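Local coordinates for protein Crov588 (Cafeteriavirus, PDB 6NYR) that is of unknown function but folds as a circular leucine-rich-repeat solenoid built from FNIP repeats, a shape perhaps suited to binding a partner, at residues N131-E136 against F152-V157; L495-L500 against H519-T524; H541-T546 against H563-P568. One frame throughout, in Å; residues are numbered along the deposited sequence.

Contact 1. Residues N131-E136 against F152-V157; sequences NQKIVE and FNQKIV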
loop_
_atom_site.group_PDB
_atom_site.type_symbol
_atom_site.label_atom_id
_atom_site.label_comp_id
_atom_site.label_asym_id
_atom_site.label_seq_id
_atom_site.Cartn_x
_atom_site.Cartn_y
_atom_site.Cartn_z
ATOM N N ASN A 131 3.154 0.505 -34.811
ATOM C CA ASN A 131 2.119 -0.282 -35.464
ATOM C C ASN A 131 2.559 -0.594 -36.890
ATOM O O ASN A 131 1.872 -0.232 -37.852
ATOM C CB ASN A 131 0.786 0.463 -35.466
ATOM C CG ASN A 131 -0.348 -0.394 -35.989
ATOM O OD1 ASN A 131 -0.249 -1.621 -36.013
ATOM N ND2 ASN A 131 -1.419 0.244 -36.431
ATOM N N GLN A 132 3.711 -1.248 -37.026
ATOM C CA GLN A 132 4.276 -1.617 -38.314
ATOM C C GLN A 132 4.441 -3.131 -38.393
ATOM O O GLN A 132 4.549 -3.824 -37.374
ATOM C CB GLN A 132 5.631 -0.937 -38.547
ATOM C CG GLN A 132 5.560 0.574 -38.583
ATOM C CD GLN A 132 4.658 1.083 -39.689
ATOM O OE1 GLN A 132 4.631 0.529 -40.795
ATOM N NE2 GLN A 132 3.903 2.133 -39.397
ATOM N N LYS A 133 4.485 -3.636 -39.621
ATOM C CA LYS A 133 4.531 -5.075 -39.837
ATOM C C LYS A 133 5.874 -5.649 -39.405
ATOM O O LYS A 133 6.906 -4.971 -39.428
ATOM C CB LYS A 133 4.257 -5.394 -41.308
ATOM C CG LYS A 133 2.968 -4.750 -41.807
ATOM C CD LYS A 133 2.584 -5.173 -43.217
ATOM C CE LYS A 133 1.144 -4.755 -43.531
ATOM N NZ LYS A 133 0.850 -3.342 -43.135
ATOM N N ILE A 134 5.837 -6.907 -38.970
ATOM C CA ILE A 134 7.021 -7.632 -38.529
ATOM C C ILE A 134 7.065 -8.953 -39.283
ATOM O O ILE A 134 6.135 -9.762 -39.174
ATOM C CB ILE A 134 7.003 -7.900 -37.018
ATOM C CG1 ILE A 134 6.812 -6.610 -36.233
ATOM C CG2 ILE A 134 8.298 -8.594 -36.588
ATOM C CD1 ILE A 134 6.448 -6.841 -34.780
ATOM N N VAL A 135 8.139 -9.177 -40.039
ATOM C CA VAL A 135 8.273 -10.412 -40.798
ATOM C C VAL A 135 9.375 -11.286 -40.214
ATOM O O VAL A 135 9.853 -11.046 -39.101
ATOM C CB VAL A 135 8.545 -10.107 -42.284
ATOM C CG1 VAL A 135 7.362 -9.364 -42.894
ATOM C CG2 VAL A 135 9.829 -9.293 -42.441
ATOM N N GLU A 136 9.775 -12.308 -40.969
ATOM C CA GLU A 136 10.633 -13.359 -40.438
ATOM C C GLU A 136 12.046 -12.842 -40.202
ATOM O O GLU A 136 12.574 -12.042 -40.980
ATOM C CB GLU A 136 10.655 -14.548 -41.402
ATOM C CG GLU A 136 11.398 -15.770 -40.891
ATOM C CD GLU A 136 11.185 -16.995 -41.770
ATOM O OE1 GLU A 136 10.600 -16.849 -42.864
ATOM O OE2 GLU A 136 11.599 -18.103 -41.367
ATOM N N PHE A 152 -0.337 -1.300 -31.708
ATOM C CA PHE A 152 0.049 -2.376 -32.601
ATOM C C PHE A 152 -1.160 -3.219 -32.981
ATOM O O PHE A 152 -1.850 -3.765 -32.110
ATOM C CB PHE A 152 1.105 -3.263 -31.962
ATOM C CG PHE A 152 1.551 -4.380 -32.850
ATOM C CD1 PHE A 152 2.421 -4.129 -33.900
ATOM C CD2 PHE A 152 1.096 -5.671 -32.656
ATOM C CE1 PHE A 152 2.837 -5.146 -34.728
ATOM C CE2 PHE A 152 1.512 -6.698 -33.485
ATOM C CZ PHE A 152 2.382 -6.431 -34.524
ATOM N N ASN A 153 -1.410 -3.334 -34.279
ATOM C CA ASN A 153 -2.465 -4.197 -34.783
ATOM C C ASN A 153 -2.074 -4.690 -36.176
ATOM O O ASN A 153 -2.716 -4.391 -37.181
ATOM C CB ASN A 153 -3.809 -3.472 -34.797
ATOM C CG ASN A 153 -4.957 -4.405 -35.115
ATOM O OD1 ASN A 153 -4.818 -5.626 -35.022
ATOM N ND2 ASN A 153 -6.090 -3.840 -35.504
ATOM N N GLN A 154 -0.992 -5.465 -36.252
ATOM C CA GLN A 154 -0.532 -6.049 -37.503
ATOM C C GLN A 154 -0.516 -7.567 -37.378
ATOM O O GLN A 154 -0.378 -8.115 -36.279
ATOM C CB GLN A 154 0.870 -5.545 -37.881
ATOM C CG GLN A 154 0.941 -4.047 -38.128
ATOM C CD GLN A 154 0.021 -3.597 -39.245
ATOM O OE1 GLN A 154 -0.155 -4.296 -40.245
ATOM N NE2 GLN A 154 -0.588 -2.435 -39.072
ATOM N N LYS A 155 -0.659 -8.245 -38.513
ATOM C CA LYS A 155 -0.704 -9.699 -38.499
ATOM C C LYS A 155 0.627 -10.271 -38.017
ATOM O O LYS A 155 1.698 -9.708 -38.255
ATOM C CB LYS A 155 -1.031 -10.238 -39.895
ATOM C CG LYS A 155 -2.477 -10.024 -40.337
ATOM C CD LYS A 155 -2.622 -10.073 -41.859
ATOM C CE LYS A 155 -4.075 -9.880 -42.278
ATOM N NZ LYS A 155 -4.227 -9.703 -43.749
ATOM N N ILE A 156 0.542 -11.399 -37.316
ATOM C CA ILE A 156 1.699 -12.196 -36.913
ATOM C C ILE A 156 1.528 -13.573 -37.539
ATOM O O ILE A 156 0.560 -14.283 -37.233
ATOM C CB ILE A 156 1.843 -12.290 -35.388
ATOM C CG1 ILE A 156 2.080 -10.901 -34.793
ATOM C CG2 ILE A 156 2.999 -13.200 -34.998
ATOM C CD1 ILE A 156 0.876 -10.272 -34.183
ATOM N N VAL A 157 2.461 -13.946 -38.412
ATOM C CA VAL A 157 2.387 -15.222 -39.112
ATOM C C VAL A 157 3.472 -16.173 -38.621
ATOM O O VAL A 157 4.202 -15.869 -37.671
ATOM C CB VAL A 157 2.490 -15.007 -40.635
ATOM C CG1 VAL A 157 1.345 -14.126 -41.123
ATOM C CG2 VAL A 157 3.840 -14.393 -41.006
HETATM O O HOH W 1 4.129 -11.325 -39.391
#
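The side-chain oxygen of Asn-131 takes two hydrogen bonds from the next coil. The backbone N of Asn-153 lies 2.7 Å from Asn-131 OD1, with a nearly straight N-H...O angle of 165°, and Gln-154 NE2 reaches the same OD1 at 3.2 Å. The two donors come from opposite faces of the carboxamide, each well above its plane, so that OD1 is gripped between them. With CG anti to the backbone N (chi1 -173°), the Asn-131 amide is carried out toward Asn-153. The bend of Gln-154 at chi2 folds its amide back across that of Asn-131, and its other end is held too: Lys-133 NZ donates to Gln-154 OE1 at 3.2 Å, again from above the carbonyl plane. Both ends of the Gln-154 amide are thereby engaged, which fixes its rotation.

This is an asparagine ladder, a recurring device of leucine-rich-repeat solenoids, in which one residue per coil ties its loop to the following one. Here Asn-109 OD1 accepts from Asn-131 N, and Asn-153 OD1 in turn accepts from Asn-175 N, so the pattern runs on in both directions.

Beneath the polar layer lies Phe-152. Its CE1 edge meets Gln-132 O at 3.4 Å, near the ring plane, while Ile-134 CD1 packs obliquely against the same CE1 at 4.0 Å; Phe-148 stacks on the ring from within the same coil. Farther along, where the two backbones diverge, a water donates to Ile-134 O (2.6 Å) and to Lys-155 O, and accepts from Val-157 N.

Contact 2. Residues L495-L500 against H519-T524; sequences LTYLEL and HLIFGT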
loop_
_atom_site.group_PDB
_atom_site.type_symbol
_atom_site.label_atom_id
_atom_site.label_comp_id
_atom_site.label_asym_id
_atom_site.label_seq_id
_atom_site.Cartn_x
_atom_site.Cartn_y
_atom_site.Cartn_z
ATOM N N LEU A 495 -0.067 0.449 30.599
ATOM C CA LEU A 495 -0.394 1.305 29.464
ATOM C C LEU A 495 0.850 2.021 28.961
ATOM O O LEU A 495 1.500 2.756 29.711
ATOM C CB LEU A 495 -1.460 2.319 29.870
ATOM C CG LEU A 495 -2.020 3.255 28.801
ATOM C CD1 LEU A 495 -2.575 2.488 27.627
ATOM C CD2 LEU A 495 -3.098 4.145 29.425
ATOM N N THR A 496 1.187 1.798 27.691
ATOM C CA THR A 496 2.286 2.502 27.046
ATOM C C THR A 496 1.828 3.553 26.046
ATOM O O THR A 496 2.554 4.519 25.816
ATOM C CB THR A 496 3.208 1.514 26.313
ATOM O OG1 THR A 496 2.466 0.827 25.295
ATOM C CG2 THR A 496 3.809 0.511 27.283
ATOM N N TYR A 497 0.646 3.398 25.455
ATOM C CA TYR A 497 0.177 4.294 24.403
ATOM C C TYR A 497 -1.194 4.828 24.779
ATOM O O TYR A 497 -2.117 4.050 25.050
ATOM C CB TYR A 497 0.125 3.574 23.052
ATOM C CG TYR A 497 -0.289 4.444 21.883
ATOM C CD1 TYR A 497 -1.629 4.683 21.605
ATOM C CD2 TYR A 497 0.660 5.019 21.050
ATOM C CE1 TYR A 497 -2.010 5.471 20.535
ATOM C CE2 TYR A 497 0.287 5.814 19.976
ATOM C CZ TYR A 497 -1.049 6.036 19.722
ATOM O OH TYR A 497 -1.427 6.819 18.658
ATOM N N LEU A 498 -1.321 6.154 24.807
ATOM C CA LEU A 498 -2.588 6.813 25.101
ATOM C C LEU A 498 -2.779 7.931 24.088
ATOM O O LEU A 498 -1.995 8.885 24.063
ATOM C CB LEU A 498 -2.607 7.378 26.523
ATOM C CG LEU A 498 -3.809 8.246 26.898
ATOM C CD1 LEU A 498 -5.094 7.427 26.913
ATOM C CD2 LEU A 498 -3.591 8.940 28.241
ATOM N N GLU A 499 -3.823 7.823 23.277
ATOM C CA GLU A 499 -4.159 8.834 22.285
ATOM C C GLU A 499 -5.496 9.460 22.665
ATOM O O GLU A 499 -6.514 8.764 22.743
ATOM C CB GLU A 499 -4.232 8.238 20.882
ATOM C CG GLU A 499 -4.490 9.285 19.801
ATOM C CD GLU A 499 -4.565 8.701 18.406
ATOM O OE1 GLU A 499 -3.968 7.628 18.169
ATOM O OE2 GLU A 499 -5.228 9.322 17.547
ATOM N N LEU A 500 -5.483 10.764 22.905
ATOM C CA LEU A 500 -6.677 11.535 23.206
ATOM C C LEU A 500 -7.223 12.131 21.917
ATOM O O LEU A 500 -6.477 12.394 20.970
ATOM C CB LEU A 500 -6.342 12.626 24.217
ATOM C CG LEU A 500 -5.869 11.998 25.534
ATOM C CD1 LEU A 500 -4.882 12.896 26.260
ATOM C CD2 LEU A 500 -7.057 11.670 26.432
ATOM N N HIS A 519 4.224 6.844 25.221
ATOM C CA HIS A 519 3.720 7.655 24.117
ATOM C C HIS A 519 2.444 8.370 24.542
ATOM O O HIS A 519 1.493 7.729 24.995
ATOM C CB HIS A 519 3.436 6.795 22.880
ATOM C CG HIS A 519 4.664 6.269 22.209
ATOM N ND1 HIS A 519 5.492 5.333 22.791
ATOM C CD2 HIS A 519 5.202 6.550 20.999
ATOM C CE1 HIS A 519 6.489 5.061 21.968
ATOM N NE2 HIS A 519 6.336 5.784 20.874
ATOM N N LEU A 520 2.420 9.693 24.385
ATOM C CA LEU A 520 1.241 10.492 24.702
ATOM C C LEU A 520 0.922 11.385 23.514
ATOM O O LEU A 520 1.801 12.090 23.007
ATOM C CB LEU A 520 1.459 11.329 25.963
ATOM C CG LEU A 520 0.255 12.139 26.434
ATOM C CD1 LEU A 520 -0.964 11.245 26.636
ATOM C CD2 LEU A 520 0.581 12.893 27.714
ATOM N N ILE A 521 -0.336 11.359 23.083
ATOM C CA ILE A 521 -0.794 12.096 21.912
ATOM C C ILE A 521 -1.997 12.929 22.326
ATOM O O ILE A 521 -3.031 12.372 22.713
ATOM C CB ILE A 521 -1.190 11.152 20.755
ATOM C CG1 ILE A 521 -0.042 10.208 20.393
ATOM C CG2 ILE A 521 -1.672 11.971 19.556
ATOM C CD1 ILE A 521 1.089 10.839 19.633
ATOM N N PHE A 522 -1.867 14.249 22.253
ATOM C CA PHE A 522 -2.990 15.136 22.513
ATOM C C PHE A 522 -3.735 15.439 21.222
ATOM O O PHE A 522 -3.132 15.563 20.152
ATOM C CB PHE A 522 -2.517 16.433 23.163
ATOM C CG PHE A 522 -2.189 16.294 24.618
ATOM C CD1 PHE A 522 -3.195 16.109 25.550
ATOM C CD2 PHE A 522 -0.878 16.342 25.056
ATOM C CE1 PHE A 522 -2.903 15.983 26.891
ATOM C CE2 PHE A 522 -0.577 16.210 26.399
ATOM C CZ PHE A 522 -1.589 16.030 27.317
ATOM N N GLY A 523 -5.052 15.553 21.330
ATOM C CA GLY A 523 -5.886 15.871 20.195
ATOM C C GLY A 523 -5.961 17.363 19.913
ATOM O O GLY A 523 -5.284 18.192 20.523
ATOM N N THR A 524 -6.835 17.697 18.961
ATOM C CA THR A 524 -6.958 19.070 18.487
ATOM C C THR A 524 -7.129 20.056 19.633
ATOM O O THR A 524 -6.437 21.079 19.700
ATOM C CB THR A 524 -8.152 19.169 17.527
ATOM O OG1 THR A 524 -7.906 18.375 16.361
ATOM C CG2 THR A 524 -8.423 20.612 17.127
#
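Strands 497-499 and 519-521 run parallel, their axes 5.0 Å apart and 2° from alignment, joined by a zigzag of four backbone hydrogen bonds: His-519 N to Thr-496 O, Leu-498 N to His-519 O, Ile-521 N to Leu-498 O and Leu-500 N to Ile-521 O. Such in-register stacking of one short strand per coil is how the leucine-rich-repeat solenoid builds its parallel strand array, which here lines the inner side of the ring.

Leu-498 and Leu-520 point into the core side by side, Leu-498 CD2 lying 3.8 Å from Leu-520 CD1. Just past the strands, Leu-500 stands where the next coil has Phe-522, and Leu-500 CD1 touches Phe-522 CD1 at 3.7 Å. Leu-520 and Phe-522 continue this apolar layer onto Leu-542.

On the other face, Tyr-497 CD2 rests 3.8 Å from His-519 CB, and the aliphatic stem of Glu-499 passes Ile-521, with Glu-499 CG 3.9 Å from Ile-521 CG2. Because Tyr-497 and Glu-499 both hold CG anti to the backbone N (chi1 -177° and -176°), they extend alongside each other within one strand, and Tyr-497 OH donates to Glu-499 OE1 at 2.7 Å, on the anti side of the carboxylate and tilted out of its plane.

Contact 3. Residues H541-T546 against H563-P568; sequences HLTFGT and HLEFGP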
loop_
_atom_site.group_PDB
_atom_site.type_symbol
_atom_site.label_atom_id
_atom_site.label_comp_id
_atom_site.label_asym_id
_atom_site.label_seq_id
_atom_site.Cartn_x
_atom_site.Cartn_y
_atom_site.Cartn_z
ATOM N N HIS A 541 7.766 9.945 24.111
ATOM C CA HIS A 541 7.167 10.584 22.947
ATOM C C HIS A 541 5.994 11.435 23.408
ATOM O O HIS A 541 5.071 10.928 24.058
ATOM C CB HIS A 541 6.719 9.540 21.923
ATOM C CG HIS A 541 7.855 8.862 21.225
ATOM N ND1 HIS A 541 8.703 7.983 21.863
ATOM C CD2 HIS A 541 8.288 8.941 19.944
ATOM C CE1 HIS A 541 9.610 7.550 21.006
ATOM N NE2 HIS A 541 9.379 8.114 19.833
ATOM N N LEU A 542 6.038 12.728 23.087
ATOM C CA LEU A 542 4.985 13.665 23.462
ATOM C C LEU A 542 4.619 14.489 22.236
ATOM O O LEU A 542 5.478 15.167 21.663
ATOM C CB LEU A 542 5.434 14.571 24.610
ATOM C CG LEU A 542 4.393 15.572 25.116
ATOM C CD1 LEU A 542 3.159 14.843 25.632
ATOM C CD2 LEU A 542 4.977 16.476 26.196
ATOM N N THR A 543 3.354 14.428 21.837
ATOM C CA THR A 543 2.860 15.154 20.675
ATOM C C THR A 543 1.694 16.036 21.100
ATOM O O THR A 543 0.677 15.534 21.593
ATOM C CB THR A 543 2.430 14.190 19.566
ATOM O OG1 THR A 543 3.585 13.539 19.023
ATOM C CG2 THR A 543 1.692 14.936 18.461
ATOM N N PHE A 544 1.836 17.343 20.894
ATOM C CA PHE A 544 0.758 18.278 21.185
ATOM C C PHE A 544 -0.108 18.484 19.947
ATOM O O PHE A 544 0.371 18.443 18.812
ATOM C CB PHE A 544 1.310 19.621 21.670
ATOM C CG PHE A 544 1.818 19.580 23.076
ATOM C CD1 PHE A 544 0.934 19.504 24.141
ATOM C CD2 PHE A 544 3.179 19.606 23.339
ATOM C CE1 PHE A 544 1.400 19.458 25.439
ATOM C CE2 PHE A 544 3.643 19.558 24.640
ATOM C CZ PHE A 544 2.750 19.484 25.684
ATOM N N GLY A 545 -1.396 18.724 20.187
ATOM C CA GLY A 545 -2.360 18.901 19.126
ATOM C C GLY A 545 -2.455 20.335 18.642
ATOM O O GLY A 545 -1.654 21.203 18.995
ATOM N N THR A 546 -3.490 20.585 17.839
ATOM C CA THR A 546 -3.653 21.884 17.198
ATOM C C THR A 546 -3.570 23.027 18.202
ATOM O O THR A 546 -2.791 23.970 18.022
ATOM C CB THR A 546 -4.996 21.935 16.457
ATOM O OG1 THR A 546 -5.006 20.972 15.397
ATOM C CG2 THR A 546 -5.251 23.324 15.889
ATOM N N HIS A 563 11.387 12.552 22.196
ATOM C CA HIS A 563 10.721 13.063 21.001
ATOM C C HIS A 563 9.601 14.006 21.415
ATOM O O HIS A 563 8.639 13.586 22.067
ATOM C CB HIS A 563 10.162 11.913 20.156
ATOM C CG HIS A 563 11.215 10.989 19.630
ATOM N ND1 HIS A 563 12.077 10.295 20.452
ATOM C CD2 HIS A 563 11.557 10.660 18.363
ATOM C CE1 HIS A 563 12.902 9.574 19.712
ATOM N NE2 HIS A 563 12.605 9.777 18.441
ATOM N N LEU A 564 9.722 15.276 21.030
ATOM C CA LEU A 564 8.733 16.291 21.368
ATOM C C LEU A 564 8.262 16.999 20.107
ATOM O O LEU A 564 9.077 17.528 19.345
ATOM C CB LEU A 564 9.309 17.309 22.358
ATOM C CG LEU A 564 8.399 18.483 22.715
ATOM C CD1 LEU A 564 7.066 18.007 23.264
ATOM C CD2 LEU A 564 9.099 19.399 23.719
ATOM N N GLU A 565 6.948 17.014 19.902
ATOM C CA GLU A 565 6.339 17.688 18.758
ATOM C C GLU A 565 5.278 18.655 19.267
ATOM O O GLU A 565 4.277 18.230 19.858
ATOM C CB GLU A 565 5.726 16.688 17.773
ATOM C CG GLU A 565 5.032 17.346 16.586
ATOM C CD GLU A 565 4.467 16.342 15.593
ATOM O OE1 GLU A 565 4.742 15.133 15.749
ATOM O OE2 GLU A 565 3.727 16.761 14.674
ATOM N N PHE A 566 5.513 19.950 19.060
ATOM C CA PHE A 566 4.504 20.970 19.307
ATOM C C PHE A 566 3.579 21.106 18.102
ATOM O O PHE A 566 3.965 20.840 16.960
ATOM C CB PHE A 566 5.155 22.321 19.605
ATOM C CG PHE A 566 5.839 22.381 20.934
ATOM C CD1 PHE A 566 5.102 22.354 22.106
ATOM C CD2 PHE A 566 7.217 22.474 21.015
ATOM C CE1 PHE A 566 5.728 22.405 23.331
ATOM C CE2 PHE A 566 7.847 22.529 22.244
ATOM C CZ PHE A 566 7.100 22.494 23.400
ATOM N N GLY A 567 2.351 21.544 18.365
ATOM C CA GLY A 567 1.355 21.676 17.330
ATOM C C GLY A 567 1.298 23.050 16.696
ATOM O O GLY A 567 2.034 23.968 17.062
ATOM N N PRO A 568 0.389 23.212 15.729
ATOM C CA PRO A 568 0.281 24.484 15.000
ATOM C C PRO A 568 0.320 25.746 15.851
ATOM O O PRO A 568 1.063 26.678 15.528
ATOM C CB PRO A 568 -1.073 24.351 14.284
ATOM C CG PRO A 568 -1.191 22.875 14.002
ATOM C CD PRO A 568 -0.451 22.151 15.131
#
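His-541 and His-563 form an offset stack, centroids 4.1 Å apart and planes at 16°, with His-541 NE2 over the centre of the His-563 ring and His-563 CB over the face of the His-541 ring. Equivalent residues pair, as expected in a leucine-rich-repeat solenoid whose coils carry nearly the same sequence. The imidazole column continues on both sides, to His-519 and to His-585. Both histidines place CG beside the backbone N (chi1 -71° and -63°), a shared first torsion that sends both rings the same way, while similar second torsions turn their planes nearly parallel.

On the core face, Leu-542 CD2 touches Leu-564 CD1 at 3.9 Å. The rings of Phe-544 and Phe-566 lie in nearly parallel planes but are slid apart, so they barely overlap and meet through Phe-544 CD2 and Phe-566 CD1, 3.6 Å apart; each stacks instead on a phenylalanine of its own coil, Phe-548 or Phe-570.

The parallel strands 541-543 and 563-565 set this spacing through three backbone hydrogen bonds: Leu-542 N to His-563 O, Glu-565 N to Leu-542 O, and Phe-544 N to Glu-565 O at 2.8 Å. Beyond them, Gly-567 CA makes a C-H...O contact with Gly-545 O at 3.5 Å.

From the N terminus, contact 1 comes first, joining the loop after strand 123-125 to the loop after strand 145-147 and so closing one turn of the solenoid. Contact 2 closes a later turn, and contact 3 another soon after; all three follow in series, with none nested or crossed. Contact 1 lies on the opposite side of the chain's centre from the other two, about 51 Å from contact 2 between nearest atoms. Contacts 2 and 3, with centres about 10 Å apart, share a boundary: strands 519-521 and 541-543 are neighbours, so the pairings merge into four successive parallel strands. Contact 1 ties loops beyond the strands; contacts 2 and 3 tie the strands themselves.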